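Local coordinates for protein R.Ecl18kI (Enterobacter cloacae, PDB 2GB7) that cuts double-stranded DNA as a type II restriction endonuclease, recognising the sequence 5'-CCNGG-3' and cleaving before the first C, with nucleotides flipped out of the helix, at residues E216-L221 with N243-F248; E194-T199 with A224-V229. The protein carries 1 engineered substitution. One frame throughout, in Å; residues are numbered along the deposited sequence.

Contact 1. Residues E216-L221 with N243-F248; sequences ETINIL and NRVLTF
With chi1 at -70°, Ile218 swings CG2 anti to its own backbone N, toward Arg244, while CG1 lies beside that N and carries CD1 outward to Val245. Val245, with chi1 at 172°, answers by placing CG2 beside its own backbone N, on the side facing the helix. The two branches of the isoleucine therefore take different partners. CD1 packs on Val245 CG2 at 3.6 Å, the two side chains meeting roughly at right angles, and CG2 rests against the start of the arginine chain, 3.6 Å from Arg244 CB. Both aliphatic residues are buried, and Phe213 packs against Ile218 as well.

From CB the arginine runs out fully extended to NE, past Asn219. Its NH1 ends 3.9 Å from Asn219 CB, and Asn219 CA lies at the edge of the guanidinium, in its plane. The asparagine amide stands steeply to that plane, 74° away from it. Tyr222, one helical turn after Ile218, adds a cation-pi contact to Arg244, and the Arg244 backbone N is bonded by the side chain of Asn242.

Beyond Val245 the chain joins the sheet, with Leu246 pairing to Val228 and Thr230, and then enters the helix 248-259 at Thr247. That threonine is the N-cap: its hydroxyl caps a backbone N of the first turn, and Asp250 accepts from Thr247 N, a reciprocal pattern consistent with a capping box. Helix 215-223 thus packs on the entry to outermost strand 245-247 in the alpha/beta core of a PD-(D/E)XK nuclease of the EcoRII C-terminal family.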
# COMPACT_ATOMS: atom_id res chain seq x y z
N GLU F 216 14.06 13.47 -5.77
CA GLU F 216 14.78 12.41 -5.07
C GLU F 216 14.32 11.02 -5.51
O GLU F 216 15.15 10.15 -5.75
CB GLU F 216 14.65 12.56 -3.55
CG GLU F 216 15.35 11.46 -2.74
N THR F 217 13.02 10.81 -5.58
CA THR F 217 12.47 9.55 -6.08
C THR F 217 12.94 9.28 -7.53
O THR F 217 13.39 8.20 -7.86
CB THR F 217 10.95 9.57 -5.98
OG1 THR F 217 10.59 9.56 -4.59
CG2 THR F 217 10.33 8.36 -6.66
N ILE F 218 12.80 10.29 -8.38
CA ILE F 218 13.28 10.15 -9.77
C ILE F 218 14.73 9.70 -9.80
O ILE F 218 15.10 8.78 -10.58
CB ILE F 218 13.12 11.49 -10.55
CG1 ILE F 218 11.65 11.74 -10.77
CG2 ILE F 218 13.78 11.37 -11.92
CD1 ILE F 218 11.27 13.21 -11.11
N ASN F 219 15.55 10.34 -8.99
CA ASN F 219 16.99 10.05 -9.01
C ASN F 219 17.32 8.67 -8.46
O ASN F 219 18.17 7.96 -8.99
CB ASN F 219 17.72 11.12 -8.24
CG ASN F 219 17.72 12.46 -8.95
OD1 ASN F 219 17.41 12.55 -10.14
ND2 ASN F 219 18.06 13.51 -8.22
N ILE F 220 16.61 8.26 -7.41
CA ILE F 220 16.85 6.90 -6.90
C ILE F 220 16.40 5.87 -7.92
O ILE F 220 17.12 4.90 -8.18
CB ILE F 220 16.10 6.68 -5.57
CG1 ILE F 220 16.71 7.56 -4.49
CG2 ILE F 220 16.10 5.21 -5.20
CD1 ILE F 220 15.86 7.70 -3.23
N LEU F 221 15.25 6.10 -8.55
CA LEU F 221 14.79 5.20 -9.60
C LEU F 221 15.80 5.17 -10.76
O LEU F 221 16.09 4.11 -11.30
CB LEU F 221 13.39 5.63 -10.11
CG LEU F 221 12.32 5.34 -9.06
CD1 LEU F 221 11.06 5.99 -9.56
CD2 LEU F 221 12.13 3.83 -8.85
N ASN F 243 14.71 15.36 -18.16
CA ASN F 243 14.91 14.32 -19.16
C ASN F 243 14.88 12.93 -18.58
O ASN F 243 14.95 11.95 -19.32
CB ASN F 243 16.19 14.56 -20.01
CG ASN F 243 17.50 14.21 -19.29
OD1 ASN F 243 17.52 13.57 -18.24
ND2 ASN F 243 18.61 14.63 -19.90
N ARG F 244 14.74 12.83 -17.26
CA ARG F 244 14.62 11.51 -16.63
C ARG F 244 13.19 11.00 -16.55
O ARG F 244 12.96 9.84 -16.22
CB ARG F 244 15.25 11.50 -15.24
CG ARG F 244 16.72 11.81 -15.29
CD ARG F 244 17.32 11.78 -13.92
NE ARG F 244 18.76 11.98 -14.05
CZ ARG F 244 19.63 11.83 -13.06
NH1 ARG F 244 19.21 11.50 -11.84
NH2 ARG F 244 20.91 12.02 -13.31
N VAL F 245 12.22 11.86 -16.84
CA VAL F 245 10.82 11.48 -16.81
C VAL F 245 10.36 11.43 -18.26
O VAL F 245 10.61 12.37 -19.04
CB VAL F 245 9.99 12.52 -16.00
CG1 VAL F 245 8.51 12.24 -16.13
CG2 VAL F 245 10.42 12.51 -14.49
N LEU F 246 9.75 10.31 -18.64
CA LEU F 246 9.35 10.09 -20.05
C LEU F 246 7.84 10.17 -20.15
O LEU F 246 7.14 10.05 -19.15
CB LEU F 246 9.78 8.70 -20.53
CG LEU F 246 11.27 8.42 -20.79
CD1 LEU F 246 11.43 6.99 -21.35
CD2 LEU F 246 11.91 9.43 -21.69
N THR F 247 7.35 10.37 -21.36
CA THR F 247 5.92 10.30 -21.63
C THR F 247 5.57 8.94 -22.21
O THR F 247 6.44 8.25 -22.71
CB THR F 247 5.50 11.34 -22.66
OG1 THR F 247 6.20 11.08 -23.89
CG2 THR F 247 5.81 12.72 -22.13
N PHE F 248 4.29 8.55 -22.17
CA PHE F 248 3.86 7.34 -22.87
C PHE F 248 4.24 7.37 -24.35
O PHE F 248 4.52 6.35 -24.93
CB PHE F 248 2.37 7.12 -22.72
CG PHE F 248 2.00 6.76 -21.32
CD1 PHE F 248 2.33 5.51 -20.82
CD2 PHE F 248 1.39 7.68 -20.48
CE1 PHE F 248 1.97 5.18 -19.47
CE2 PHE F 248 1.07 7.36 -19.17
CZ PHE F 248 1.37 6.12 -18.67

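Contact 2. Residues E194-T199 with A224-V229; sequences EEVNRT and ANVVVV
Segment 194-199, the end of helix 191-199, comes nearest to the 224-229 chain where Val196 faces Ala224, their CA atoms 7.5 Å apart, just before that chain extends into a strand. Val196 does the touching with both methyls. CG1, opposite its backbone N (chi1 168°), meets the carbonyl oxygen Ala224 O at 3.6 Å, a van der Waals contact. CG2 goes to the strand itself, 3.9 Å from Val226 CG2. Met204 and Ile201 press on Val196 too, and Leu206 and Leu221 on Val226, so the pair is buried among apolar side chains.

Asn225, with its positive phi of 59°, ends helix 215-223 in a Schellman motif and turns the chain into strand 226-230. Here the contact joins two successive beta-alpha-beta crossovers of the nuclease sheet: helix 191-199 links strands 177-181 and 204-207, helix 215-223 links 204-207 and 226-230, and these three strands run parallel side by side.

On the helix, Arg198 grips Glu195 side-on, one nitrogen to each carboxylate oxygen. Arg198 NH2 reaches Glu195 OE1 at 2.8 Å in an almost straight bond (172°), and both oxygens are met on their syn sides; the two bonds together fix the rotation of the guanidinium. Glu194 completes the network through a long salt bridge to Arg198 NE. CG2 of Thr199 sits over one face of that guanidinium, near its rim, while Thr199 OG1 bonds Glu195 O at 2.8 Å. Gln190 of the second subunit packs on Glu194, and Ile220 of that subunit on Arg198.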
# COMPACT_ATOMS: atom_id res chain seq x y z
N GLU F 194 13.56 -3.12 -6.01
CA GLU F 194 13.75 -4.43 -5.39
C GLU F 194 13.60 -5.54 -6.41
O GLU F 194 14.44 -6.45 -6.47
CB GLU F 194 12.77 -4.60 -4.20
CG GLU F 194 13.00 -5.95 -3.50
CD GLU F 194 12.36 -7.14 -4.17
OE1 GLU F 194 11.30 -6.99 -4.84
OE2 GLU F 194 12.90 -8.27 -3.97
N GLU F 195 12.59 -5.44 -7.27
CA GLU F 195 12.37 -6.47 -8.26
C GLU F 195 13.41 -6.42 -9.38
O GLU F 195 13.89 -7.46 -9.82
CB GLU F 195 10.94 -6.44 -8.79
CG GLU F 195 9.98 -6.96 -7.72
CD GLU F 195 10.23 -8.44 -7.44
OE1 GLU F 195 9.94 -9.26 -8.34
OE2 GLU F 195 10.73 -8.80 -6.36
N VAL F 196 13.81 -5.21 -9.77
CA VAL F 196 14.86 -5.06 -10.79
C VAL F 196 16.14 -5.70 -10.31
O VAL F 196 16.77 -6.52 -11.02
CB VAL F 196 15.06 -3.59 -11.11
CG1 VAL F 196 16.34 -3.35 -11.94
CG2 VAL F 196 13.89 -3.12 -11.94
N ASN F 197 16.52 -5.38 -9.08
CA ASN F 197 17.79 -5.90 -8.58
C ASN F 197 17.76 -7.40 -8.29
O ASN F 197 18.78 -8.09 -8.47
CB ASN F 197 18.23 -5.08 -7.40
CG ASN F 197 18.65 -3.67 -7.81
OD1 ASN F 197 18.42 -2.71 -7.09
ND2 ASN F 197 19.25 -3.56 -8.99
N ARG F 198 16.61 -7.91 -7.89
CA ARG F 198 16.48 -9.33 -7.58
C ARG F 198 16.66 -10.21 -8.80
O ARG F 198 17.21 -11.30 -8.69
CB ARG F 198 15.11 -9.60 -6.94
CG ARG F 198 14.92 -11.02 -6.40
CD ARG F 198 13.59 -11.12 -5.67
NE ARG F 198 12.46 -11.03 -6.60
CZ ARG F 198 12.10 -12.02 -7.42
NH1 ARG F 198 12.74 -13.20 -7.38
NH2 ARG F 198 11.08 -11.84 -8.25
N THR F 199 16.22 -9.73 -9.96
CA THR F 199 16.17 -10.57 -11.14
C THR F 199 17.14 -10.11 -12.22
O THR F 199 17.21 -10.74 -13.29
CB THR F 199 14.76 -10.60 -11.75
OG1 THR F 199 14.33 -9.26 -11.98
CG2 THR F 199 13.77 -11.28 -10.78
N ALA F 224 18.63 3.05 -10.23
CA ALA F 224 18.12 1.68 -10.29
C ALA F 224 17.70 1.23 -11.69
O ALA F 224 17.24 0.09 -11.87
CB ALA F 224 16.97 1.48 -9.27
N ASN F 225 17.90 2.11 -12.69
CA ASN F 225 17.50 1.87 -14.07
C ASN F 225 15.99 1.62 -14.20
O ASN F 225 15.54 0.82 -15.02
CB ASN F 225 18.33 0.74 -14.66
CG ASN F 225 19.78 1.11 -14.72
OD1 ASN F 225 20.16 2.03 -15.44
ND2 ASN F 225 20.59 0.39 -13.99
N VAL F 226 15.24 2.37 -13.43
CA VAL F 226 13.79 2.40 -13.56
C VAL F 226 13.43 3.79 -14.07
O VAL F 226 13.87 4.78 -13.50
CB VAL F 226 13.10 2.17 -12.20
CG1 VAL F 226 11.60 2.31 -12.34
CG2 VAL F 226 13.41 0.77 -11.68
N VAL F 227 12.68 3.84 -15.17
CA VAL F 227 12.32 5.13 -15.75
C VAL F 227 10.84 5.33 -15.60
O VAL F 227 10.07 4.47 -16.00
CB VAL F 227 12.66 5.20 -17.25
CG1 VAL F 227 12.39 6.58 -17.76
CG2 VAL F 227 14.13 4.88 -17.44
N VAL F 228 10.45 6.47 -15.01
CA VAL F 228 9.03 6.80 -14.85
C VAL F 228 8.50 7.34 -16.17
O VAL F 228 9.18 8.13 -16.87
CB VAL F 228 8.81 7.84 -13.75
CG1 VAL F 228 7.31 8.13 -13.56
CG2 VAL F 228 9.46 7.34 -12.44
N VAL F 229 7.32 6.84 -16.50
CA VAL F 229 6.61 7.14 -17.75
C VAL F 229 5.26 7.68 -17.32
O VAL F 229 4.55 7.04 -16.55
CB VAL F 229 6.43 5.88 -18.61
CG1 VAL F 229 5.62 6.18 -19.86
CG2 VAL F 229 7.79 5.30 -19.03

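How the contacts relate
The segments alternate along the chain: 194-199 of contact 2, 216-221 of contact 1, then 224-229 and 243-248. The centres of the two contacts lie about 12 Å apart, within the EcoRII C-terminal nuclease region. Helix 215-223 leads directly into strand 226-230, where Leu221 O and Val226 N are 2.9 Å apart, a probable hydrogen bond. Strands 226-230 and 245-247 are parallel neighbours in the sheet, joined by a probable bond from Leu246 N to Val228 O. Leu221 and Phe248 also pack on strand 226-230, through Val228 and Val229. The nearest atom of each contact is about 6 Å from the bound DNA, and both include residues at the dimer interface.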